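Local structure of VIN1 (Oscarella pearsei, 6BFI) at residues A407-E411 against S449-V453; T414-D419 against L445-S449; L386-L391 against A456-L460; R365-A369 against I494-F499. The protein is a vinculin homolog that binds actin filaments and may play a role in cell-cell adhesion. All coordinates share one frame; numbering follows the deposited sequence.

Contact 1 (A407-E411 against S449-V453); sequences AKEFE and STAVV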
loop_
_atom_site.group_PDB
_atom_site.type_symbol
_atom_site.label_atom_id
_atom_site.label_comp_id
_atom_site.label_asym_id
_atom_site.label_seq_id
_atom_site.Cartn_x
_atom_site.Cartn_y
_atom_site.Cartn_z
ATOM N N ALA A 407 -17.978 20.523 -21.144
ATOM C CA ALA A 407 -18.103 20.145 -19.741
ATOM C C ALA A 407 -18.511 18.684 -19.601
ATOM O O ALA A 407 -17.904 17.931 -18.829
ATOM C CB ALA A 407 -19.109 21.059 -19.040
ATOM N N LYS A 408 -19.540 18.262 -20.341
ATOM C CA LYS A 408 -19.975 16.871 -20.255
ATOM C C LYS A 408 -18.889 15.926 -20.752
ATOM O O LYS A 408 -18.659 14.861 -20.159
ATOM C CB LYS A 408 -21.267 16.672 -21.047
ATOM C CG LYS A 408 -22.030 15.419 -20.656
ATOM C CD LYS A 408 -22.324 15.419 -19.163
ATOM C CE LYS A 408 -22.995 14.128 -18.723
ATOM N NZ LYS A 408 -23.224 14.105 -17.251
ATOM N N GLU A 409 -18.197 16.307 -21.830
ATOM C CA GLU A 409 -17.087 15.494 -22.313
ATOM C C GLU A 409 -15.987 15.383 -21.264
ATOM O O GLU A 409 -15.380 14.317 -21.107
ATOM C CB GLU A 409 -16.534 16.067 -23.617
ATOM C CG GLU A 409 -17.423 15.821 -24.824
ATOM C CD GLU A 409 -16.835 16.379 -26.107
ATOM O OE1 GLU A 409 -15.823 17.107 -26.033
ATOM O OE2 GLU A 409 -17.386 16.087 -27.188
ATOM N N PHE A 410 -15.722 16.468 -20.527
ATOM C CA PHE A 410 -14.723 16.391 -19.465
ATOM C C PHE A 410 -15.170 15.443 -18.358
ATOM O O PHE A 410 -14.383 14.611 -17.887
ATOM C CB PHE A 410 -14.431 17.771 -18.879
ATOM C CG PHE A 410 -13.661 17.714 -17.587
ATOM C CD1 PHE A 410 -12.282 17.581 -17.592
ATOM C CD2 PHE A 410 -14.317 17.758 -16.364
ATOM C CE1 PHE A 410 -11.573 17.510 -16.404
ATOM C CE2 PHE A 410 -13.612 17.686 -15.180
ATOM C CZ PHE A 410 -12.237 17.563 -15.202
ATOM N N GLU A 411 -16.424 15.568 -17.918
ATOM C CA GLU A 411 -16.921 14.703 -16.851
ATOM C C GLU A 411 -16.810 13.232 -17.240
ATOM O O GLU A 411 -16.323 12.405 -16.455
ATOM C CB GLU A 411 -18.366 15.069 -16.509
ATOM C CG GLU A 411 -18.513 16.415 -15.814
ATOM C CD GLU A 411 -18.249 16.340 -14.319
ATOM O OE1 GLU A 411 -19.203 16.541 -13.540
ATOM O OE2 GLU A 411 -17.093 16.077 -13.920
ATOM N N SER A 449 -12.140 16.574 -9.384
ATOM C CA SER A 449 -12.914 16.765 -10.605
ATOM C C SER A 449 -14.248 17.442 -10.319
ATOM O O SER A 449 -14.796 18.124 -11.195
ATOM C CB SER A 449 -13.135 15.425 -11.307
ATOM O OG SER A 449 -11.904 14.849 -11.707
ATOM N N THR A 450 -14.789 17.274 -9.106
ATOM C CA THR A 450 -16.042 17.958 -8.784
ATOM C C THR A 450 -15.915 19.481 -8.829
ATOM O O THR A 450 -16.935 20.170 -8.952
ATOM C CB THR A 450 -16.555 17.545 -7.401
ATOM O OG1 THR A 450 -15.705 18.090 -6.383
ATOM C CG2 THR A 450 -16.598 16.028 -7.275
ATOM N N ALA A 451 -14.703 20.024 -8.743
ATOM C CA ALA A 451 -14.502 21.465 -8.672
ATOM C C ALA A 451 -14.112 22.093 -10.003
ATOM O O ALA A 451 -13.989 23.320 -10.080
ATOM C CB ALA A 451 -13.435 21.795 -7.622
ATOM N N VAL A 452 -13.924 21.294 -11.053
ATOM C CA VAL A 452 -13.428 21.826 -12.317
ATOM C C VAL A 452 -14.526 22.578 -13.063
ATOM O O VAL A 452 -14.328 23.713 -13.512
ATOM C CB VAL A 452 -12.832 20.690 -13.168
ATOM C CG1 VAL A 452 -12.628 21.142 -14.603
ATOM C CG2 VAL A 452 -11.518 20.221 -12.564
ATOM N N VAL A 453 -15.701 21.957 -13.211
ATOM C CA VAL A 453 -16.793 22.619 -13.935
ATOM C C VAL A 453 -17.271 23.877 -13.232
ATOM O O VAL A 453 -17.512 24.884 -13.918
ATOM C CB VAL A 453 -17.924 21.611 -14.212
ATOM C CG1 VAL A 453 -19.126 22.317 -14.819
ATOM C CG2 VAL A 453 -17.432 20.503 -15.139
#
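Ser449 OG, which comes within 4.4 Å of Phe410 CZ, is gripped by several groups: Leu445 O on its own helix, Thr414 OG1 of helix 399-427 and, weakly, Trp479 NE1. The carbonyl oxygen of Ser449 lies at the edge of the Phe410 ring, with CE2 of Phe410 4.2 Å from it. The main contact is made by the ring face. Val452 lays its CG1 methyl over that face, 4.0 Å from the centroid of the Phe410 ring and 26° off the normal, so the CH-pi contact is displaced toward the rim. Both CE2 and CZ of Phe410 lie 3.6 Å from Val452 CG1. With CG anti to the backbone N (chi1 167°), Phe410 extends its ring from helix 399-427 to the joint where helix 432-449 gives way to helix 452-460. Val453 adds its CG2 methyl, which reaches Phe410 obliquely and also touches Ala407 CB at 4.3 Å and the aliphatic CG of Glu411. Trp479 meets the same ring with its plane inclined; Ile383 packs on Phe410 and Val452, and Leu386 on Ala407 and Val452. Replacing Phe410 by an alanine is likely to leave Val452 CG1 without its aromatic partner and to open a gap beside Trp479. Interdigitation of an aromatic ring with branched aliphatic side chains from several helices is core packing of the helical-bundle fold in the vinculin/alpha-catenin family.

Contact 2 (T414-D419 against L445-S449); sequences TARLAD and LRDIS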
loop_
_atom_site.group_PDB
_atom_site.type_symbol
_atom_site.label_atom_id
_atom_site.label_comp_id
_atom_site.label_asym_id
_atom_site.label_seq_id
_atom_site.Cartn_x
_atom_site.Cartn_y
_atom_site.Cartn_z
ATOM N N THR A 414 -12.846 12.207 -17.222
ATOM C CA THR A 414 -12.251 11.916 -15.920
ATOM C C THR A 414 -12.930 10.734 -15.237
ATOM O O THR A 414 -12.256 9.941 -14.561
ATOM C CB THR A 414 -12.293 13.158 -15.026
ATOM O OG1 THR A 414 -11.727 12.850 -13.747
ATOM C CG2 THR A 414 -13.723 13.656 -14.839
ATOM N N ALA A 415 -14.245 10.579 -15.415
ATOM C CA ALA A 415 -14.908 9.382 -14.908
ATOM C C ALA A 415 -14.307 8.125 -15.524
ATOM O O ALA A 415 -14.104 7.118 -14.831
ATOM C CB ALA A 415 -16.411 9.449 -15.182
ATOM N N ARG A 416 -13.997 8.170 -16.823
ATOM C CA ARG A 416 -13.394 7.014 -17.477
ATOM C C ARG A 416 -11.992 6.744 -16.944
ATOM O O ARG A 416 -11.607 5.581 -16.756
ATOM C CB ARG A 416 -13.362 7.223 -18.989
ATOM C CG ARG A 416 -12.832 6.033 -19.765
ATOM C CD ARG A 416 -13.734 4.821 -19.604
ATOM N NE ARG A 416 -13.389 3.770 -20.554
ATOM C CZ ARG A 416 -14.139 2.700 -20.794
ATOM N NH1 ARG A 416 -15.287 2.533 -20.153
ATOM N NH2 ARG A 416 -13.745 1.800 -21.684
ATOM N N LEU A 417 -11.211 7.802 -16.700
ATOM C CA LEU A 417 -9.886 7.617 -16.112
ATOM C C LEU A 417 -9.980 6.911 -14.766
ATOM O O LEU A 417 -9.249 5.946 -14.503
ATOM C CB LEU A 417 -9.178 8.963 -15.956
ATOM C CG LEU A 417 -8.791 9.707 -17.231
ATOM C CD1 LEU A 417 -8.034 10.980 -16.878
ATOM C CD2 LEU A 417 -7.968 8.814 -18.150
ATOM N N ALA A 418 -10.883 7.377 -13.897
ATOM C CA ALA A 418 -10.996 6.769 -12.573
ATOM C C ALA A 418 -11.501 5.332 -12.661
ATOM O O ALA A 418 -11.042 4.461 -11.910
ATOM C CB ALA A 418 -11.907 7.613 -11.683
ATOM N N ASP A 419 -12.442 5.064 -13.572
ATOM C CA ASP A 419 -12.923 3.698 -13.757
ATOM C C ASP A 419 -11.799 2.775 -14.208
ATOM O O ASP A 419 -11.656 1.660 -13.693
ATOM C CB ASP A 419 -14.072 3.672 -14.766
ATOM C CG ASP A 419 -15.385 4.133 -14.166
ATOM O OD1 ASP A 419 -15.357 4.795 -13.107
ATOM O OD2 ASP A 419 -16.446 3.832 -14.752
ATOM N N LEU A 445 -8.873 11.979 -7.590
ATOM C CA LEU A 445 -9.143 12.527 -8.917
ATOM C C LEU A 445 -10.619 12.869 -9.088
ATOM O O LEU A 445 -10.958 13.936 -9.615
ATOM C CB LEU A 445 -8.691 11.549 -9.998
ATOM C CG LEU A 445 -8.856 12.056 -11.433
ATOM C CD1 LEU A 445 -8.056 13.329 -11.641
ATOM C CD2 LEU A 445 -8.444 10.988 -12.440
ATOM N N ARG A 446 -11.514 11.978 -8.654
ATOM C CA ARG A 446 -12.941 12.292 -8.706
ATOM C C ARG A 446 -13.255 13.527 -7.868
ATOM O O ARG A 446 -13.947 14.454 -8.325
ATOM C CB ARG A 446 -13.761 11.095 -8.222
ATOM C CG ARG A 446 -13.622 9.835 -9.068
ATOM C CD ARG A 446 -14.561 8.745 -8.566
ATOM N NE ARG A 446 -14.748 7.675 -9.541
ATOM C CZ ARG A 446 -14.200 6.468 -9.443
ATOM N NH1 ARG A 446 -13.426 6.168 -8.408
ATOM N NH2 ARG A 446 -14.427 5.560 -10.382
ATOM N N ASP A 447 -12.731 13.562 -6.637
ATOM C CA ASP A 447 -13.037 14.656 -5.722
ATOM C C ASP A 447 -12.627 16.004 -6.307
ATOM O O ASP A 447 -13.421 16.952 -6.316
ATOM C CB ASP A 447 -12.356 14.418 -4.375
ATOM C CG ASP A 447 -12.679 15.498 -3.363
ATOM O OD1 ASP A 447 -13.822 15.515 -2.856
ATOM O OD2 ASP A 447 -11.791 16.327 -3.073
ATOM N N ILE A 448 -11.392 16.109 -6.806
ATOM C CA ILE A 448 -10.956 17.371 -7.396
ATOM C C ILE A 448 -11.684 17.630 -8.708
ATOM O O ILE A 448 -11.856 18.786 -9.114
ATOM C CB ILE A 448 -9.426 17.392 -7.579
ATOM C CG1 ILE A 448 -8.955 18.782 -8.017
ATOM C CG2 ILE A 448 -8.985 16.350 -8.594
ATOM C CD1 ILE A 448 -9.458 19.911 -7.131
ATOM N N SER A 449 -12.140 16.574 -9.384
ATOM C CA SER A 449 -12.914 16.765 -10.605
ATOM C C SER A 449 -14.248 17.442 -10.319
ATOM O O SER A 449 -14.796 18.124 -11.195
ATOM C CB SER A 449 -13.135 15.425 -11.307
ATOM O OG SER A 449 -11.904 14.849 -11.707
#
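In the antiparallel helical hairpin formed by helices 399-427 and 432-449, part of the all-helical vinculin fold, Thr414 faces Ser449 near one end of the contact and Asp419 reaches Arg446 at the other. The axes of the two short segments come within 10.0 Å of each other. Between them, Thr414 OG1 and Ser449 OG form a hydrogen bond of 2.9 Å. A chi1 of 179° carries the threonine OG1 toward helix 432-449 and leaves Thr414 CG2 beside Ser449 CB, at 4.0 Å. Ser449 OG lies very close to its acceptor Leu445 O, at a distance too short to be taken literally, and the indole NE1 of Trp479 makes weak bonds to both hydroxyls, so the buried polar pair has partners on helix 432-449 and on helix 466-493. A valine in place of Thr414 would probably leave Ser449 OG without this partner across the hairpin. Leu445 packs beside the polar pair, its CD2 methyl 4.1 Å from Leu417 CB. Toward the exposed side, Arg446 runs extended from CG to NE and lays one face of its guanidinium on Ala418, whose CB sits over the centre of the group, 3.4 Å from Arg446 CZ. The edge of the same group serves the salt bridge: although the carboxylate and guanidinium planes are 54° apart, OD1 of Asp419 lies in the guanidinium plane, 3.0 Å from Arg446 NH2, with a bent N-H...O angle of 133°.

Contact 3 (L386-L391 against A456-L460); sequences LEDAAL and ARVVL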
loop_
_atom_site.group_PDB
_atom_site.type_symbol
_atom_site.label_atom_id
_atom_site.label_comp_id
_atom_site.label_asym_id
_atom_site.label_seq_id
_atom_site.Cartn_x
_atom_site.Cartn_y
_atom_site.Cartn_z
ATOM N N LEU A 386 -12.264 22.466 -22.174
ATOM C CA LEU A 386 -13.228 23.103 -21.283
ATOM C C LEU A 386 -12.762 24.493 -20.867
ATOM O O LEU A 386 -13.556 25.442 -20.859
ATOM C CB LEU A 386 -13.469 22.230 -20.053
ATOM C CG LEU A 386 -14.368 22.845 -18.976
ATOM C CD1 LEU A 386 -15.788 23.036 -19.489
ATOM C CD2 LEU A 386 -14.359 21.994 -17.721
ATOM N N GLU A 387 -11.478 24.635 -20.519
ATOM C CA GLU A 387 -10.964 25.948 -20.142
ATOM C C GLU A 387 -11.066 26.934 -21.302
ATOM O O GLU A 387 -11.424 28.102 -21.105
ATOM C CB GLU A 387 -9.517 25.839 -19.660
ATOM C CG GLU A 387 -8.973 27.134 -19.066
ATOM C CD GLU A 387 -7.461 27.135 -18.929
ATOM O OE1 GLU A 387 -6.773 26.687 -19.871
ATOM O OE2 GLU A 387 -6.961 27.582 -17.877
ATOM N N ASP A 388 -10.756 26.483 -22.520
ATOM C CA ASP A 388 -10.908 27.353 -23.683
ATOM C C ASP A 388 -12.372 27.675 -23.952
ATOM O O ASP A 388 -12.687 28.775 -24.421
ATOM C CB ASP A 388 -10.271 26.711 -24.915
ATOM C CG ASP A 388 -8.771 26.546 -24.774
ATOM O OD1 ASP A 388 -8.169 27.270 -23.954
ATOM O OD2 ASP A 388 -8.194 25.696 -25.486
ATOM N N ALA A 389 -13.277 26.735 -23.666
ATOM C CA ALA A 389 -14.701 27.011 -23.825
ATOM C C ALA A 389 -15.165 28.075 -22.840
ATOM O O ALA A 389 -16.004 28.920 -23.179
ATOM C CB ALA A 389 -15.509 25.726 -23.651
ATOM N N ALA A 390 -14.628 28.054 -21.618
ATOM C CA ALA A 390 -14.975 29.080 -20.643
ATOM C C ALA A 390 -14.413 30.441 -21.033
ATOM O O ALA A 390 -15.005 31.473 -20.698
ATOM C CB ALA A 390 -14.471 28.680 -19.258
ATOM N N LEU A 391 -13.283 30.466 -21.738
ATOM C CA LEU A 391 -12.627 31.705 -22.128
ATOM C C LEU A 391 -13.171 32.284 -23.430
ATOM O O LEU A 391 -12.546 33.185 -23.998
ATOM C CB LEU A 391 -11.118 31.482 -22.254
ATOM C CG LEU A 391 -10.360 31.244 -20.949
ATOM C CD1 LEU A 391 -8.908 30.887 -21.234
ATOM C CD2 LEU A 391 -10.447 32.467 -20.051
ATOM N N ALA A 456 -14.691 26.788 -14.053
ATOM C CA ALA A 456 -14.802 27.173 -15.456
ATOM C C ALA A 456 -16.123 27.872 -15.736
ATOM O O ALA A 456 -16.193 28.727 -16.625
ATOM C CB ALA A 456 -14.646 25.947 -16.354
ATOM N N ARG A 457 -17.175 27.533 -14.991
ATOM C CA ARG A 457 -18.450 28.218 -15.157
ATOM C C ARG A 457 -18.424 29.617 -14.552
ATOM O O ARG A 457 -19.118 30.510 -15.046
ATOM C CB ARG A 457 -19.582 27.395 -14.541
ATOM C CG ARG A 457 -20.957 27.716 -15.112
ATOM C CD ARG A 457 -22.050 26.860 -14.490
ATOM N NE ARG A 457 -21.877 25.439 -14.773
ATOM C CZ ARG A 457 -22.405 24.819 -15.823
ATOM N NH1 ARG A 457 -23.138 25.495 -16.699
ATOM N NH2 ARG A 457 -22.199 23.520 -16.001
ATOM N N VAL A 458 -17.635 29.828 -13.493
ATOM C CA VAL A 458 -17.440 31.181 -12.986
ATOM C C VAL A 458 -16.701 32.026 -14.012
ATOM O O VAL A 458 -17.042 33.195 -14.233
ATOM C CB VAL A 458 -16.698 31.165 -11.638
ATOM C CG1 VAL A 458 -16.405 32.595 -11.178
ATOM C CG2 VAL A 458 -17.507 30.425 -10.588
ATOM N N VAL A 459 -15.678 31.455 -14.653
ATOM C CA VAL A 459 -14.978 32.205 -15.692
ATOM C C VAL A 459 -15.907 32.488 -16.866
ATOM O O VAL A 459 -15.914 33.596 -17.416
ATOM C CB VAL A 459 -13.712 31.458 -16.140
ATOM C CG1 VAL A 459 -13.138 32.095 -17.400
ATOM C CG2 VAL A 459 -12.685 31.475 -15.032
ATOM N N LEU A 460 -16.718 31.499 -17.254
ATOM C CA LEU A 460 -17.599 31.652 -18.407
ATOM C C LEU A 460 -18.536 32.844 -18.243
ATOM O O LEU A 460 -18.815 33.561 -19.212
ATOM C CB LEU A 460 -18.407 30.374 -18.621
ATOM C CG LEU A 460 -19.458 30.422 -19.733
ATOM C CD1 LEU A 460 -18.797 30.437 -21.105
ATOM C CD2 LEU A 460 -20.438 29.267 -19.607
#
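Ala390 sits directly against Ala456 and Leu460, where two short helices run nearly parallel, 24° apart, with their segment axes only 8.8 Å from each other. The CB methyl of Ala390 lies 3.1 Å from Ala456 O, a tight fit of methyl against carbonyl, and 4.0 Å from Ala456 CB. Its carbonyl oxygen faces the neighbouring backbone as well: Leu460 CA approaches Ala390 O at 3.5 Å in a CA-H...O contact with an angle of 154° at the hydrogen. The small side chains let the two backbones come this close. Larger groups line the flanks. At one end, a chi1 of 175° swings Leu386 CG away from the backbone N and brings it to 4.1 Å from Ala456 CB. At the other, Leu391, just past the end of its helix, crosses Val459 obliquely, and its CD2 methyl touches Val459 CG1 at 3.8 Å. Leu460 extends its CD1 methyl to the carbonyl oxygen of Ala389. The second shell comes from two further helices. Phe403 of helix 399-427 packs on Leu386, Ala390, Ala456 and Leu460, and Leu472 and Ala468 of helix 466-493 support Ala456 and Val459. Arg399 NH2 takes the carbonyl oxygen of Leu460, near the end of helix 452-460. Four helices thus gather round an alanine-lined seam, a close-packed region of the helical bundle that characterises the vinculin/alpha-catenin fold.

Contact 4 (R365-A369 against I494-F499); sequences RKALA and IDSLEF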
loop_
_atom_site.group_PDB
_atom_site.type_symbol
_atom_site.label_atom_id
_atom_site.label_comp_id
_atom_site.label_asym_id
_atom_site.label_seq_id
_atom_site.Cartn_x
_atom_site.Cartn_y
_atom_site.Cartn_z
ATOM N N ARG A 365 -4.190 -9.382 -19.139
ATOM C CA ARG A 365 -3.210 -8.300 -19.107
ATOM C C ARG A 365 -3.272 -7.458 -20.377
ATOM O O ARG A 365 -3.175 -6.224 -20.319
ATOM C CB ARG A 365 -1.806 -8.869 -18.906
ATOM C CG ARG A 365 -1.566 -9.421 -17.516
ATOM C CD ARG A 365 -0.084 -9.483 -17.199
ATOM N NE ARG A 365 0.588 -10.550 -17.930
ATOM C CZ ARG A 365 0.753 -11.782 -17.459
ATOM N NH1 ARG A 365 0.294 -12.100 -16.256
ATOM N NH2 ARG A 365 1.378 -12.696 -18.190
ATOM N N LYS A 366 -3.447 -8.104 -21.532
ATOM C CA LYS A 366 -3.532 -7.360 -22.786
ATOM C C LYS A 366 -4.774 -6.477 -22.819
ATOM O O LYS A 366 -4.731 -5.355 -23.338
ATOM C CB LYS A 366 -3.521 -8.330 -23.970
ATOM C CG LYS A 366 -3.262 -7.665 -25.315
ATOM C CD LYS A 366 -2.777 -8.678 -26.347
ATOM C CE LYS A 366 -2.155 -7.988 -27.555
ATOM N NZ LYS A 366 -1.461 -8.948 -28.464
ATOM N N ALA A 367 -5.886 -6.959 -22.261
ATOM C CA ALA A 367 -7.105 -6.159 -22.237
ATOM C C ALA A 367 -6.940 -4.937 -21.344
ATOM O O ALA A 367 -7.375 -3.834 -21.707
ATOM C CB ALA A 367 -8.287 -7.010 -21.775
ATOM N N LEU A 368 -6.310 -5.106 -20.178
ATOM C CA LEU A 368 -6.068 -3.951 -19.317
ATOM C C LEU A 368 -5.131 -2.951 -19.985
ATOM O O LEU A 368 -5.374 -1.736 -19.947
ATOM C CB LEU A 368 -5.507 -4.401 -17.968
ATOM C CG LEU A 368 -6.545 -4.604 -16.863
ATOM C CD1 LEU A 368 -7.564 -5.665 -17.259
ATOM C CD2 LEU A 368 -5.866 -4.962 -15.548
ATOM N N ALA A 369 -4.060 -3.444 -20.613
ATOM C CA ALA A 369 -3.164 -2.553 -21.342
ATOM C C ALA A 369 -3.885 -1.841 -22.479
ATOM O O ALA A 369 -3.529 -0.710 -22.829
ATOM C CB ALA A 369 -1.964 -3.332 -21.879
ATOM N N ILE A 494 0.573 -1.758 -15.011
ATOM C CA ILE A 494 0.284 -2.395 -16.290
ATOM C C ILE A 494 1.526 -3.072 -16.856
ATOM O O ILE A 494 2.653 -2.581 -16.706
ATOM C CB ILE A 494 -0.292 -1.350 -17.263
ATOM C CG1 ILE A 494 -1.798 -1.205 -17.045
ATOM C CG2 ILE A 494 0.019 -1.692 -18.713
ATOM C CD1 ILE A 494 -2.546 -2.508 -17.164
ATOM N N ASP A 495 1.318 -4.228 -17.491
ATOM C CA ASP A 495 2.383 -4.907 -18.221
ATOM C C ASP A 495 2.821 -4.049 -19.399
ATOM O O ASP A 495 2.038 -3.795 -20.320
ATOM C CB ASP A 495 1.901 -6.276 -18.699
ATOM C CG ASP A 495 3.040 -7.183 -19.144
ATOM O OD1 ASP A 495 4.160 -6.681 -19.385
ATOM O OD2 ASP A 495 2.810 -8.405 -19.260
ATOM N N SER A 496 4.080 -3.612 -19.374
ATOM C CA SER A 496 4.527 -2.600 -20.324
ATOM C C SER A 496 4.700 -3.174 -21.724
ATOM O O SER A 496 4.428 -2.487 -22.714
ATOM C CB SER A 496 5.825 -1.969 -19.837
ATOM O OG SER A 496 5.608 -1.263 -18.625
ATOM N N LEU A 497 5.160 -4.425 -21.829
ATOM C CA LEU A 497 5.321 -5.043 -23.142
ATOM C C LEU A 497 3.991 -5.119 -23.881
ATOM O O LEU A 497 3.929 -4.877 -25.093
ATOM C CB LEU A 497 5.936 -6.435 -22.994
ATOM C CG LEU A 497 6.044 -7.290 -24.261
ATOM C CD1 LEU A 497 6.769 -6.541 -25.372
ATOM C CD2 LEU A 497 6.748 -8.601 -23.955
ATOM N N GLU A 498 2.914 -5.447 -23.165
ATOM C CA GLU A 498 1.596 -5.458 -23.790
ATOM C C GLU A 498 1.185 -4.059 -24.234
ATOM O O GLU A 498 0.582 -3.894 -25.302
ATOM C CB GLU A 498 0.558 -6.047 -22.834
ATOM C CG GLU A 498 0.698 -7.541 -22.602
ATOM C CD GLU A 498 0.477 -8.364 -23.861
ATOM O OE1 GLU A 498 -0.073 -7.831 -24.847
ATOM O OE2 GLU A 498 0.855 -9.553 -23.865
ATOM N N PHE A 499 1.506 -3.038 -23.430
ATOM C CA PHE A 499 1.225 -1.665 -23.842
ATOM C C PHE A 499 1.975 -1.317 -25.121
ATOM O O PHE A 499 1.427 -0.658 -26.011
ATOM C CB PHE A 499 1.589 -0.685 -22.721
ATOM C CG PHE A 499 1.171 0.740 -22.995
ATOM C CD1 PHE A 499 1.986 1.592 -23.727
ATOM C CD2 PHE A 499 -0.035 1.227 -22.513
ATOM C CE1 PHE A 499 1.602 2.896 -23.983
ATOM C CE2 PHE A 499 -0.425 2.536 -22.762
ATOM C CZ PHE A 499 0.395 3.371 -23.496
#
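Asp495, the N-cap of helix 496-519, meets Arg365 where helix 344-375 passes the turn joining helices 466-493 and 496-519 in the vinculin-family bundle. Charge comes first. Asp495 OD2 forms a long salt bridge with Arg365 NE at 3.4 Å, an oblique approach in which the guanidinium and carboxylate planes stand 55° apart. The other oxygen caps the helix weakly, OD1 of Asp495 lying 3.5 Å from Leu497 N, so the carboxylate serves both partners. Arg365 NH1 turns to Glu361 on its own helix. Lys366 approaches Glu498 differently: its extended chain and the Glu498 side chain cross at about a right angle, CG and CD of Lys366 each 3.2 Å from Glu498 OE1, whereas NZ stays beyond salt-bridge distance. Glu498 OE2 is hydrogen-bonded to Gln362. Apolar packing completes the contact. Ala369 CB rests 3.8 Å from Glu498 CB and equally near the backbone N of Phe499, with the small methyl allowing the close approach of the helices. Ile494, with CG1 beside its backbone N (chi1 -84°), sends CD1 toward the base of Leu368, reaching Leu368 CB at 3.6 Å.

How the contacts relate
Contact 1 connects contacts 2 and 3, which do not touch each other, whereas contact 4 lies apart, with no touch to any of them. Contacts 1 and 2 both use helix 399-427 and share Ser449; contacts 1 and 3 both use helix 452-460 and meet through Leu386, which packs on Ala407, Val452 and Val453. All three are nested along the chain inside the loop that contact 4 closes. Each contact is largely buried, but the chemistry differs. Contacts 1 and 3 are mainly apolar, one built on an aromatic face and the other on small alanines. Contact 2 joins a buried hydroxyl pair to an exposed salt bridge, and contact 4 combines a helix cap, charges and apolar packing of Ala369, Leu368 and Ile494.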